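Local coordinates for penaeus monodon metallodensovirus major capsid protein (Penaeus monodon metallodensovirus, PDB 6WH7) that forms the icosahedral shell of a shrimp densovirus, sixty copies building the capsid that probably encloses and protects the viral DNA, at residues Y171-T176 / D187-T192; W178-M183 / V334-S339; Y156-I161 / I200-F205. All blocks are in the same frame, centred on the assembly; numbering follows the deposited sequence.

Contact 1 (Y171-T176 / D187-T192)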
ATOM      1  N   TYR A 171      90.084 -40.507 -42.130  1.00 19.02           N
ATOM      2  CA  TYR A 171      91.519 -40.456 -42.302  1.00 19.02           C
ATOM      3  C   TYR A 171      91.915 -39.260 -43.151  1.00 19.02           C
ATOM      4  O   TYR A 171      91.126 -38.790 -43.975  1.00 19.02           O
ATOM      5  CB  TYR A 171      92.037 -41.725 -42.982  1.00 19.00           C
ATOM      6  CG  TYR A 171      91.851 -42.979 -42.182  1.00 19.00           C
ATOM      7  CD1 TYR A 171      92.828 -43.413 -41.311  1.00 19.00           C
ATOM      8  CD2 TYR A 171      90.697 -43.729 -42.297  1.00 19.00           C
ATOM      9  CE1 TYR A 171      92.666 -44.559 -40.585  1.00 19.00           C
ATOM     10  CE2 TYR A 171      90.523 -44.873 -41.572  1.00 19.00           C
ATOM     11  CZ  TYR A 171      91.510 -45.285 -40.718  1.00 19.00           C
ATOM     12  OH  TYR A 171      91.343 -46.436 -39.991  1.00 19.00           O
ATOM     13  N   PRO A 172      93.121 -38.736 -42.977  1.00 20.59           N
ATOM     14  CA  PRO A 172      93.603 -37.697 -43.883  1.00 20.59           C
ATOM     15  C   PRO A 172      93.829 -38.238 -45.283  1.00 20.59           C
ATOM     16  O   PRO A 172      93.921 -39.444 -45.512  1.00 20.59           O
ATOM     17  CB  PRO A 172      94.915 -37.248 -43.237  1.00 19.55           C
ATOM     18  CG  PRO A 172      95.335 -38.381 -42.417  1.00 19.55           C
ATOM     19  CD  PRO A 172      94.085 -39.002 -41.900  1.00 19.55           C
ATOM     20  N   LYS A 173      93.927 -37.313 -46.231  1.00 25.23           N
ATOM     21  CA  LYS A 173      94.245 -37.684 -47.596  1.00 25.23           C
ATOM     22  C   LYS A 173      95.645 -38.270 -47.668  1.00 25.23           C
ATOM     23  O   LYS A 173      96.454 -38.120 -46.754  1.00 25.23           O
ATOM     24  CB  LYS A 173      94.160 -36.486 -48.523  1.00 24.63           C
ATOM     25  CG  LYS A 173      92.786 -35.974 -48.768  1.00 24.63           C
ATOM     26  CD  LYS A 173      92.909 -34.637 -49.429  1.00 24.63           C
ATOM     27  CE  LYS A 173      93.680 -34.753 -50.727  1.00 24.63           C
ATOM     28  NZ  LYS A 173      93.870 -33.434 -51.375  1.00 24.63           N
ATOM     29  N   THR A 174      95.918 -38.964 -48.771  1.00 29.44           N
ATOM     30  CA  THR A 174      97.125 -39.775 -48.875  1.00 29.44           C
ATOM     31  C   THR A 174      98.381 -38.965 -48.571  1.00 29.44           C
ATOM     32  O   THR A 174      99.155 -39.307 -47.669  1.00 29.44           O
ATOM     33  CB  THR A 174      97.198 -40.399 -50.264  1.00 31.98           C
ATOM     34  OG1 THR A 174      97.178 -39.360 -51.249  1.00 31.98           O
ATOM     35  CG2 THR A 174      96.010 -41.306 -50.483  1.00 31.98           C
ATOM     36  N   ASP A 175      98.601 -37.882 -49.308  1.00 30.16           N
ATOM     37  CA  ASP A 175      99.761 -37.044 -49.039  1.00 30.16           C
ATOM     38  C   ASP A 175      99.524 -36.074 -47.894  1.00 30.16           C
ATOM     39  O   ASP A 175     100.489 -35.550 -47.330  1.00 30.16           O
ATOM     40  CB  ASP A 175     100.157 -36.274 -50.296  1.00 35.22           C
ATOM     41  CG  ASP A 175     100.745 -37.171 -51.362  1.00 35.22           C
ATOM     42  OD1 ASP A 175     101.140 -38.307 -51.031  1.00 35.22           O
ATOM     43  OD2 ASP A 175     100.810 -36.741 -52.533  1.00 35.22           O
ATOM     44  N   THR A 176      98.269 -35.826 -47.544  1.00 25.79           N
ATOM     45  CA  THR A 176      97.932 -34.927 -46.456  1.00 25.79           C
ATOM     46  C   THR A 176      98.184 -35.601 -45.115  1.00 25.79           C
ATOM     47  O   THR A 176      98.106 -36.823 -44.986  1.00 25.79           O
ATOM     48  CB  THR A 176      96.466 -34.503 -46.568  1.00 25.75           C
ATOM     49  OG1 THR A 176      96.263 -33.814 -47.805  1.00 25.75           O
ATOM     50  CG2 THR A 176      96.057 -33.597 -45.427  1.00 25.75           C
ATOM     51  N   ASP A 187      92.010 -27.346 -41.199  1.00 18.64           N
ATOM     52  CA  ASP A 187      92.696 -27.826 -42.382  1.00 18.64           C
ATOM     53  C   ASP A 187      92.610 -29.327 -42.581  1.00 18.64           C
ATOM     54  O   ASP A 187      93.209 -29.834 -43.530  1.00 18.64           O
ATOM     55  CB  ASP A 187      94.157 -27.385 -42.358  1.00 20.46           C
ATOM     56  CG  ASP A 187      94.865 -27.824 -41.116  1.00 20.46           C
ATOM     57  OD1 ASP A 187      94.189 -28.289 -40.179  1.00 20.46           O
ATOM     58  OD2 ASP A 187      96.106 -27.716 -41.076  1.00 20.46           O
ATOM     59  N   TYR A 188      91.930 -30.061 -41.710  1.00 17.80           N
ATOM     60  CA  TYR A 188      91.974 -31.511 -41.821  1.00 17.80           C
ATOM     61  C   TYR A 188      91.058 -31.914 -42.959  1.00 17.80           C
ATOM     62  O   TYR A 188      89.838 -31.770 -42.863  1.00 17.80           O
ATOM     63  CB  TYR A 188      91.544 -32.183 -40.523  1.00 18.04           C
ATOM     64  CG  TYR A 188      92.406 -31.882 -39.328  1.00 18.04           C
ATOM     65  CD1 TYR A 188      93.743 -31.580 -39.471  1.00 18.04           C
ATOM     66  CD2 TYR A 188      91.895 -31.979 -38.050  1.00 18.04           C
ATOM     67  CE1 TYR A 188      94.528 -31.324 -38.381  1.00 18.04           C
ATOM     68  CE2 TYR A 188      92.677 -31.732 -36.954  1.00 18.04           C
ATOM     69  CZ  TYR A 188      93.991 -31.407 -37.124  1.00 18.04           C
ATOM     70  OH  TYR A 188      94.777 -31.164 -36.032  1.00 18.04           O
ATOM     71  N   VAL A 189      91.635 -32.464 -44.019  1.00 19.32           N
ATOM     72  CA  VAL A 189      90.902 -32.786 -45.231  1.00 19.32           C
ATOM     73  C   VAL A 189      90.818 -34.295 -45.349  1.00 19.32           C
ATOM     74  O   VAL A 189      91.818 -35.000 -45.185  1.00 19.32           O
ATOM     75  CB  VAL A 189      91.548 -32.163 -46.482  1.00 19.96           C
ATOM     76  CG1 VAL A 189      91.443 -30.677 -46.439  1.00 19.96           C
ATOM     77  CG2 VAL A 189      92.985 -32.523 -46.557  1.00 19.96           C
ATOM     78  N   ALA A 190      89.619 -34.786 -45.607  1.00 20.86           N
ATOM     79  CA  ALA A 190      89.386 -36.189 -45.875  1.00 20.86           C
ATOM     80  C   ALA A 190      88.755 -36.320 -47.245  1.00 20.86           C
ATOM     81  O   ALA A 190      87.851 -35.560 -47.593  1.00 20.86           O
ATOM     82  CB  ALA A 190      88.479 -36.802 -44.829  1.00 19.50           C
ATOM     83  N   SER A 191      89.236 -37.272 -48.020  1.00 25.85           N
ATOM     84  CA  SER A 191      88.661 -37.577 -49.319  1.00 25.85           C
ATOM     85  C   SER A 191      87.829 -38.837 -49.163  1.00 25.85           C
ATOM     86  O   SER A 191      88.374 -39.929 -48.982  1.00 25.85           O
ATOM     87  CB  SER A 191      89.750 -37.756 -50.371  1.00 27.78           C
ATOM     88  OG  SER A 191      89.189 -38.059 -51.634  1.00 27.78           O
ATOM     89  N   THR A 192      86.515 -38.691 -49.226  1.00 29.13           N
ATOM     90  CA  THR A 192      85.629 -39.844 -49.157  1.00 29.13           C
ATOM     91  C   THR A 192      85.553 -40.508 -50.526  1.00 29.13           C
ATOM     92  O   THR A 192      85.185 -39.873 -51.519  1.00 29.13           O
ATOM     93  CB  THR A 192      84.251 -39.425 -48.650  1.00 28.17           C
ATOM     94  OG1 THR A 192      83.379 -40.562 -48.617  1.00 28.17           O
ATOM     95  CG2 THR A 192      83.662 -38.295 -49.489  1.00 28.17           C
TER
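Val189 turns one methyl, CG2, to both Lys173 and Thr176, and the side-chain part of the contact gathers round it. Thr176 meets this methyl with its own CG2 (3.4 Å from Val189 CG2), the two side chains crossing at about a right angle. The methyl of Thr176 lies anti to the backbone N (chi1 -61° for OG1), which turns it, together with OG1, onto the valine. The aliphatic chain of Lys173 comes in from a second direction, roughly at right angles to the first, its CD 3.6 Å from Val189 CG2. CG of Lys173 also rests on Ser191 CB at 3.9 Å, so the lysine spans two residues on the same side of the strand. A bend at chi3 (59°) then takes the lysine's end on to Glu79, with which NZ forms a salt bridge.

Backbone contacts run beneath these side chains. Lys173 N gives a weak, bent hydrogen bond to Val189 O (3.3 Å, 135° at the hydrogen), and Pro172 CA makes a CH...O contact with the same oxygen at 3.5 Å. The methyl of Ala190, though its bond from the backbone points away from 171-176, touches Tyr171 O at 3.4 Å.

Strand 189-191 forms one outer strand of an antiparallel sheet, paired with 79-83, and 171-176 is the irregular, looping part of 169-179 laid against it. Val189 O also accepts a hydrogen bond from Trp178 NE1. With only one weak bond directly joining the segments, attachment here probably relies on methyl and methylene contacts, while the lysine's charge ties 171-176 to Glu79 on the neighbouring strand 79-83.

Contact 2 (W178-M183 / V334-S339)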
ATOM      1  N   TRP A 178      97.526 -34.613 -40.644  1.00 20.33           N
ATOM      2  CA  TRP A 178      96.701 -33.828 -39.729  1.00 20.33           C
ATOM      3  C   TRP A 178      97.514 -33.438 -38.503  1.00 20.33           C
ATOM      4  O   TRP A 178      97.451 -34.116 -37.470  1.00 20.33           O
ATOM      5  CB  TRP A 178      95.458 -34.602 -39.310  1.00 18.07           C
ATOM      6  CG  TRP A 178      94.455 -34.749 -40.381  1.00 18.07           C
ATOM      7  CD1 TRP A 178      94.496 -34.196 -41.614  1.00 18.07           C
ATOM      8  CD2 TRP A 178      93.243 -35.494 -40.314  1.00 18.07           C
ATOM      9  NE1 TRP A 178      93.385 -34.545 -42.327  1.00 18.07           N
ATOM     10  CE2 TRP A 178      92.597 -35.346 -41.548  1.00 18.07           C
ATOM     11  CE3 TRP A 178      92.641 -36.276 -39.330  1.00 18.07           C
ATOM     12  CZ2 TRP A 178      91.381 -35.948 -41.825  1.00 18.07           C
ATOM     13  CZ3 TRP A 178      91.441 -36.870 -39.607  1.00 18.07           C
ATOM     14  CH2 TRP A 178      90.820 -36.703 -40.842  1.00 18.07           C
ATOM     15  N   PRO A 179      98.289 -32.359 -38.580  1.00 20.65           N
ATOM     16  CA  PRO A 179      99.041 -31.916 -37.407  1.00 20.65           C
ATOM     17  C   PRO A 179      98.102 -31.543 -36.274  1.00 20.65           C
ATOM     18  O   PRO A 179      97.077 -30.896 -36.482  1.00 20.65           O
ATOM     19  CB  PRO A 179      99.805 -30.697 -37.924  1.00 20.73           C
ATOM     20  CG  PRO A 179      99.893 -30.908 -39.374  1.00 20.73           C
ATOM     21  CD  PRO A 179      98.602 -31.539 -39.757  1.00 20.73           C
ATOM     22  N   VAL A 180      98.456 -31.965 -35.061  1.00 20.98           N
ATOM     23  CA  VAL A 180      97.607 -31.639 -33.929  1.00 20.98           C
ATOM     24  C   VAL A 180      97.771 -30.176 -33.559  1.00 20.98           C
ATOM     25  O   VAL A 180      96.899 -29.603 -32.902  1.00 20.98           O
ATOM     26  CB  VAL A 180      97.919 -32.551 -32.729  1.00 21.34           C
ATOM     27  CG1 VAL A 180      99.167 -32.094 -32.014  1.00 21.34           C
ATOM     28  CG2 VAL A 180      96.762 -32.631 -31.805  1.00 21.34           C
ATOM     29  N   SER A 181      98.869 -29.553 -33.983  1.00 21.76           N
ATOM     30  CA  SER A 181      99.107 -28.137 -33.755  1.00 21.76           C
ATOM     31  C   SER A 181      98.344 -27.257 -34.722  1.00 21.76           C
ATOM     32  O   SER A 181      98.304 -26.039 -34.535  1.00 21.76           O
ATOM     33  CB  SER A 181     100.595 -27.832 -33.873  1.00 23.66           C
ATOM     34  OG  SER A 181     101.049 -28.069 -35.190  1.00 23.66           O
ATOM     35  N   SER A 182      97.781 -27.839 -35.768  1.00 19.95           N
ATOM     36  CA  SER A 182      96.993 -27.126 -36.754  1.00 19.95           C
ATOM     37  C   SER A 182      95.502 -27.227 -36.482  1.00 19.95           C
ATOM     38  O   SER A 182      94.703 -26.848 -37.338  1.00 19.95           O
ATOM     39  CB  SER A 182      97.316 -27.646 -38.145  1.00 21.12           C
ATOM     40  OG  SER A 182      96.616 -26.902 -39.109  1.00 21.12           O
ATOM     41  N   MET A 183      95.118 -27.764 -35.326  1.00 18.36           N
ATOM     42  CA  MET A 183      93.762 -28.264 -35.125  1.00 18.36           C
ATOM     43  C   MET A 183      92.706 -27.185 -35.328  1.00 18.36           C
ATOM     44  O   MET A 183      91.694 -27.419 -35.996  1.00 18.36           O
ATOM     45  CB  MET A 183      93.641 -28.872 -33.733  1.00 17.92           C
ATOM     46  CG  MET A 183      92.307 -29.515 -33.471  1.00 17.92           C
ATOM     47  SD  MET A 183      92.256 -30.363 -31.896  1.00 17.92           S
ATOM     48  CE  MET A 183      93.256 -31.784 -32.275  1.00 17.92           C
ATOM     49  N   VAL A 334      92.159 -39.542 -29.115  1.00 16.81           N
ATOM     50  CA  VAL A 334      92.352 -39.460 -30.548  1.00 16.81           C
ATOM     51  C   VAL A 334      93.647 -40.182 -30.883  1.00 16.81           C
ATOM     52  O   VAL A 334      94.596 -40.201 -30.091  1.00 16.81           O
ATOM     53  CB  VAL A 334      92.378 -37.998 -31.021  1.00 16.40           C
ATOM     54  CG1 VAL A 334      91.116 -37.310 -30.614  1.00 16.40           C
ATOM     55  CG2 VAL A 334      93.544 -37.276 -30.438  1.00 16.40           C
ATOM     56  N   SER A 335      93.686 -40.808 -32.048  1.00 19.25           N
ATOM     57  CA  SER A 335      94.872 -41.557 -32.424  1.00 19.25           C
ATOM     58  C   SER A 335      95.935 -40.573 -32.886  1.00 19.25           C
ATOM     59  O   SER A 335      95.754 -39.879 -33.889  1.00 19.25           O
ATOM     60  CB  SER A 335      94.539 -42.566 -33.516  1.00 19.67           C
ATOM     61  OG  SER A 335      95.687 -43.295 -33.898  1.00 19.67           O
ATOM     62  N   ILE A 336      97.045 -40.523 -32.159  1.00 22.05           N
ATOM     63  CA  ILE A 336      98.125 -39.581 -32.410  1.00 22.05           C
ATOM     64  C   ILE A 336      99.417 -40.369 -32.507  1.00 22.05           C
ATOM     65  O   ILE A 336      99.736 -41.152 -31.607  1.00 22.05           O
ATOM     66  CB  ILE A 336      98.256 -38.528 -31.295  1.00 20.39           C
ATOM     67  CG1 ILE A 336      96.961 -37.765 -31.089  1.00 20.39           C
ATOM     68  CG2 ILE A 336      99.345 -37.544 -31.631  1.00 20.39           C
ATOM     69  CD1 ILE A 336      96.577 -36.978 -32.241  1.00 20.39           C
ATOM     70  N   THR A 337     100.155 -40.167 -33.585  1.00 24.61           N
ATOM     71  CA  THR A 337     101.555 -40.544 -33.630  1.00 24.61           C
ATOM     72  C   THR A 337     102.349 -39.298 -33.975  1.00 24.61           C
ATOM     73  O   THR A 337     101.946 -38.515 -34.840  1.00 24.61           O
ATOM     74  CB  THR A 337     101.832 -41.680 -34.625  1.00 25.39           C
ATOM     75  OG1 THR A 337     103.178 -42.135 -34.458  1.00 25.39           O
ATOM     76  CG2 THR A 337     101.647 -41.228 -36.056  1.00 25.39           C
ATOM     77  N   GLU A 338     103.449 -39.095 -33.261  1.00 27.08           N
ATOM     78  CA  GLU A 338     104.191 -37.838 -33.315  1.00 27.08           C
ATOM     79  C   GLU A 338     103.194 -36.740 -32.949  1.00 27.08           C
ATOM     80  O   GLU A 338     102.464 -36.894 -31.959  1.00 27.08           O
ATOM     81  CB  GLU A 338     104.865 -37.700 -34.668  1.00 31.22           C
ATOM     82  CG  GLU A 338     105.900 -38.772 -34.924  1.00 31.22           C
ATOM     83  CD  GLU A 338     106.985 -38.777 -33.872  1.00 31.22           C
ATOM     84  OE1 GLU A 338     107.415 -37.680 -33.457  1.00 31.22           O
ATOM     85  OE2 GLU A 338     107.401 -39.876 -33.450  1.00 31.22           O
ATOM     86  N   SER A 339     103.135 -35.638 -33.686  1.00 24.71           N
ATOM     87  CA  SER A 339     102.150 -34.589 -33.475  1.00 24.71           C
ATOM     88  C   SER A 339     100.942 -34.727 -34.389  1.00 24.71           C
ATOM     89  O   SER A 339     100.122 -33.812 -34.455  1.00 24.71           O
ATOM     90  CB  SER A 339     102.801 -33.220 -33.673  1.00 26.51           C
ATOM     91  OG  SER A 339     101.849 -32.175 -33.581  1.00 26.51           O
TER
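A tight hairpin, whose strands 335-337 and 340-345 are joined through Glu338 and Ser339 in a turn close to type II', here meets the end of strand 169-179. Val180 and Ser339 carry the contact. Val180 N donates a hydrogen bond to Ser339 O (2.6 Å, 153° at the hydrogen). Beside this bond the valine side chain faces the turn. Its CG1 sits between backbone N and carbonyl carbon (chi1 78°), which places it against Ser339: CG1 lies 3.1 Å from both Ser339 OG and Ser339 O, a closeness not to be over-read at this resolution. The other branch, CG2, anti to the backbone N, approaches the hairpin's first strand, where it meets Ile336 CD1 at 4.4 Å in a loose apolar touch.

After Val180 the chain turns back on itself, Ser182 N bonding to Pro179 O at 3.2 Å. Before it, Trp178 pairs by backbone with Ile341, so strand 340-345 lies between 169-179 and 335-337 in a small three-stranded antiparallel sheet. Arg89 of helix 88-92 packs on Val180.

Chemically, the two segments are joined by one directed backbone bond, with the valine side chain buried against the turn that accepts it. The valine may thereby limit water access to the bond from its own side, while the apolar touch to Ile336 contributes little.

Contact 3 (Y156-I161 / I200-F205)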
ATOM      1  N   TYR A 156      78.201 -21.131 -51.859  1.00 17.21           N
ATOM      2  CA  TYR A 156      77.952 -21.404 -50.457  1.00 17.21           C
ATOM      3  C   TYR A 156      78.955 -22.442 -49.998  1.00 17.21           C
ATOM      4  O   TYR A 156      79.537 -23.167 -50.805  1.00 17.21           O
ATOM      5  CB  TYR A 156      76.521 -21.886 -50.219  1.00 16.06           C
ATOM      6  CG  TYR A 156      76.125 -23.033 -51.107  1.00 16.06           C
ATOM      7  CD1 TYR A 156      76.441 -24.339 -50.781  1.00 16.06           C
ATOM      8  CD2 TYR A 156      75.420 -22.807 -52.272  1.00 16.06           C
ATOM      9  CE1 TYR A 156      76.080 -25.371 -51.597  1.00 16.06           C
ATOM     10  CE2 TYR A 156      75.056 -23.834 -53.083  1.00 16.06           C
ATOM     11  CZ  TYR A 156      75.385 -25.111 -52.748  1.00 16.06           C
ATOM     12  OH  TYR A 156      75.015 -26.135 -53.574  1.00 16.06           O
ATOM     13  N   MET A 157      79.171 -22.496 -48.695  1.00 15.46           N
ATOM     14  CA  MET A 157      79.942 -23.566 -48.091  1.00 15.46           C
ATOM     15  C   MET A 157      78.978 -24.482 -47.361  1.00 15.46           C
ATOM     16  O   MET A 157      78.071 -24.016 -46.671  1.00 15.46           O
ATOM     17  CB  MET A 157      81.004 -23.027 -47.135  1.00 16.16           C
ATOM     18  CG  MET A 157      81.855 -24.111 -46.512  1.00 16.16           C
ATOM     19  SD  MET A 157      83.163 -23.477 -45.474  1.00 16.16           S
ATOM     20  CE  MET A 157      82.211 -22.905 -44.084  1.00 16.16           C
ATOM     21  N   ILE A 158      79.160 -25.780 -47.534  1.00 14.31           N
ATOM     22  CA  ILE A 158      78.241 -26.763 -46.981  1.00 14.31           C
ATOM     23  C   ILE A 158      78.773 -27.207 -45.630  1.00 14.31           C
ATOM     24  O   ILE A 158      79.885 -27.730 -45.539  1.00 14.31           O
ATOM     25  CB  ILE A 158      78.079 -27.961 -47.924  1.00 14.36           C
ATOM     26  CG1 ILE A 158      77.603 -27.496 -49.290  1.00 14.36           C
ATOM     27  CG2 ILE A 158      77.078 -28.927 -47.360  1.00 14.36           C
ATOM     28  CD1 ILE A 158      77.635 -28.561 -50.325  1.00 14.36           C
ATOM     29  N   HIS A 159      77.992 -26.997 -44.582  1.00 13.06           N
ATOM     30  CA  HIS A 159      78.278 -27.597 -43.290  1.00 13.06           C
ATOM     31  C   HIS A 159      77.469 -28.875 -43.181  1.00 13.06           C
ATOM     32  O   HIS A 159      76.239 -28.843 -43.256  1.00 13.06           O
ATOM     33  CB  HIS A 159      77.929 -26.676 -42.132  1.00 12.16           C
ATOM     34  CG  HIS A 159      78.335 -27.229 -40.807  1.00 12.16           C
ATOM     35  ND1 HIS A 159      79.640 -27.236 -40.377  1.00 12.16           N
ATOM     36  CD2 HIS A 159      77.630 -27.902 -39.872  1.00 12.16           C
ATOM     37  CE1 HIS A 159      79.710 -27.821 -39.198  1.00 12.16           C
ATOM     38  NE2 HIS A 159      78.504 -28.239 -38.871  1.00 12.16           N
ATOM     39  N   SER A 160      78.150 -29.991 -42.990  1.00 12.99           N
ATOM     40  CA  SER A 160      77.509 -31.289 -42.943  1.00 12.99           C
ATOM     41  C   SER A 160      77.655 -31.877 -41.552  1.00 12.99           C
ATOM     42  O   SER A 160      78.753 -31.894 -40.995  1.00 12.99           O
ATOM     43  CB  SER A 160      78.121 -32.225 -43.977  1.00 14.23           C
ATOM     44  OG  SER A 160      77.919 -31.731 -45.284  1.00 14.23           O
ATOM     45  N   ILE A 161      76.547 -32.341 -40.994  1.00 14.04           N
ATOM     46  CA  ILE A 161      76.541 -33.112 -39.763  1.00 14.04           C
ATOM     47  C   ILE A 161      76.189 -34.539 -40.134  1.00 14.04           C
ATOM     48  O   ILE A 161      75.163 -34.778 -40.776  1.00 14.04           O
ATOM     49  CB  ILE A 161      75.536 -32.556 -38.746  1.00 12.80           C
ATOM     50  CG1 ILE A 161      75.916 -31.144 -38.331  1.00 12.80           C
ATOM     51  CG2 ILE A 161      75.484 -33.441 -37.541  1.00 12.80           C
ATOM     52  CD1 ILE A 161      74.884 -30.493 -37.486  1.00 12.80           C
ATOM     53  N   ILE A 200      80.520 -37.481 -52.995  1.00 20.97           N
ATOM     54  CA  ILE A 200      80.338 -36.070 -52.686  1.00 20.97           C
ATOM     55  C   ILE A 200      79.821 -35.982 -51.251  1.00 20.97           C
ATOM     56  O   ILE A 200      78.744 -36.525 -50.967  1.00 20.97           O
ATOM     57  CB  ILE A 200      79.369 -35.390 -53.658  1.00 20.12           C
ATOM     58  CG1 ILE A 200      79.901 -35.460 -55.085  1.00 20.12           C
ATOM     59  CG2 ILE A 200      79.149 -33.955 -53.264  1.00 20.12           C
ATOM     60  CD1 ILE A 200      81.204 -34.763 -55.274  1.00 20.12           C
ATOM     61  N   PRO A 201      80.542 -35.331 -50.339  1.00 18.31           N
ATOM     62  CA  PRO A 201      80.183 -35.436 -48.916  1.00 18.31           C
ATOM     63  C   PRO A 201      78.773 -34.981 -48.601  1.00 18.31           C
ATOM     64  O   PRO A 201      78.075 -35.637 -47.823  1.00 18.31           O
ATOM     65  CB  PRO A 201      81.231 -34.547 -48.243  1.00 19.07           C
ATOM     66  CG  PRO A 201      82.381 -34.580 -49.164  1.00 19.07           C
ATOM     67  CD  PRO A 201      81.791 -34.586 -50.530  1.00 19.07           C
ATOM     68  N   SER A 202      78.332 -33.875 -49.193  1.00 16.84           N
ATOM     69  CA  SER A 202      77.005 -33.344 -48.914  1.00 16.84           C
ATOM     70  C   SER A 202      75.891 -34.325 -49.251  1.00 16.84           C
ATOM     71  O   SER A 202      74.804 -34.227 -48.678  1.00 16.84           O
ATOM     72  CB  SER A 202      76.804 -32.052 -49.696  1.00 15.90           C
ATOM     73  OG  SER A 202      75.490 -31.558 -49.535  1.00 15.90           O
ATOM     74  N   THR A 203      76.126 -35.258 -50.168  1.00 16.71           N
ATOM     75  CA  THR A 203      75.043 -36.110 -50.636  1.00 16.71           C
ATOM     76  C   THR A 203      74.734 -37.245 -49.673  1.00 16.71           C
ATOM     77  O   THR A 203      73.584 -37.677 -49.585  1.00 16.71           O
ATOM     78  CB  THR A 203      75.381 -36.673 -52.012  1.00 17.35           C
ATOM     79  OG1 THR A 203      76.586 -37.435 -51.932  1.00 17.35           O
ATOM     80  CG2 THR A 203      75.577 -35.544 -52.999  1.00 17.35           C
ATOM     81  N   ILE A 204      75.741 -37.766 -48.979  1.00 16.72           N
ATOM     82  CA  ILE A 204      75.506 -38.853 -48.038  1.00 16.72           C
ATOM     83  C   ILE A 204      75.065 -38.337 -46.675  1.00 16.72           C
ATOM     84  O   ILE A 204      74.243 -38.967 -46.002  1.00 16.72           O
ATOM     85  CB  ILE A 204      76.756 -39.734 -47.946  1.00 17.35           C
ATOM     86  CG1 ILE A 204      77.960 -38.917 -47.497  1.00 17.35           C
ATOM     87  CG2 ILE A 204      77.019 -40.352 -49.283  1.00 17.35           C
ATOM     88  CD1 ILE A 204      79.165 -39.752 -47.183  1.00 17.35           C
ATOM     89  N   PHE A 205      75.589 -37.198 -46.242  1.00 15.82           N
ATOM     90  CA  PHE A 205      75.387 -36.754 -44.870  1.00 15.82           C
ATOM     91  C   PHE A 205      73.959 -36.278 -44.652  1.00 15.82           C
ATOM     92  O   PHE A 205      73.360 -35.637 -45.516  1.00 15.82           O
ATOM     93  CB  PHE A 205      76.385 -35.656 -44.531  1.00 15.20           C
ATOM     94  CG  PHE A 205      77.801 -36.136 -44.487  1.00 15.20           C
ATOM     95  CD1 PHE A 205      78.086 -37.429 -44.127  1.00 15.20           C
ATOM     96  CD2 PHE A 205      78.838 -35.321 -44.877  1.00 15.20           C
ATOM     97  CE1 PHE A 205      79.377 -37.880 -44.103  1.00 15.20           C
ATOM     98  CE2 PHE A 205      80.130 -35.771 -44.865  1.00 15.20           C
ATOM     99  CZ  PHE A 205      80.400 -37.050 -44.475  1.00 15.20           C
TER
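Ser160 and Phe205 make the aromatic part of this contact. Ser160 CB comes up obliquely to the ring, 3.3 Å from Phe205 CD2, while Ser160 OG lies at the ring edge, in its plane, 3.7 Å from the same carbon. For Phe205, chi1 (-67°) aims the ring at the strand and chi2 (-30°) turns its CD2 side to Ser160. Phe205 CB is 4.0 Å from Ile161 O.

The aliphatic part joins Ile158 to Ser202. Two branches of the isoleucine reach the serine: CD1, 3.6 Å from Ser202 CB, and CG2, 3.8 Å from Ser202 OG. Each pair sets a serine against a bulky side chain, with the serine on the strand in one and on the helix in the other.

Polar bonding crosses nowhere between the segments. It works within the turn, where Ile200 O takes both Thr203 N (3.0 Å) and Thr203 OG1 (2.5 Å), the hydroxyl approaching in the carbonyl plane on a lone pair; this double grip probably helps fix the start of the short, weakly bonded helix. The serine hydroxyls are held elsewhere, Ser160 OG by Asn208 and Ser202 OG, weakly, by Tyr210.

Strand 157-162 lies between 270-274 and 207-211 in what is probably the CHEF sheet of the parvoviral jelly roll, and helix 201-204 comes just before 207-211; Tyr272 of strand 270-274 stacks on Phe205. Neighbouring subunits close over the helix: Phe69 of a second packs on Ile158 and Ser202, and Val308 of a third on Thr203.

How the contacts relate
All three contacts draw wholly or partly on the chain running from strand 157-162 to strand 207-211. Contact 1 lies inside the loop that contact 3 closes, their centres about 16 Å apart, and Thr192 CG2 touches Pro201 CG at 3.9 Å. Contacts 1 and 2, with centres about 13 Å apart, share strand 169-179 and are joined more closely: Tyr188 OH probably bonds to Pro179 O, though the modelled distance is too short to be taken literally, Tyr188 stacks on Trp178, and Pro172 packs on the same indole. Contacts 2 and 3 do not touch, their nearest atoms being about 11 Å apart. Contact 3 is the buried one, at subunit interfaces; no other chain touches contacts 1 and 2.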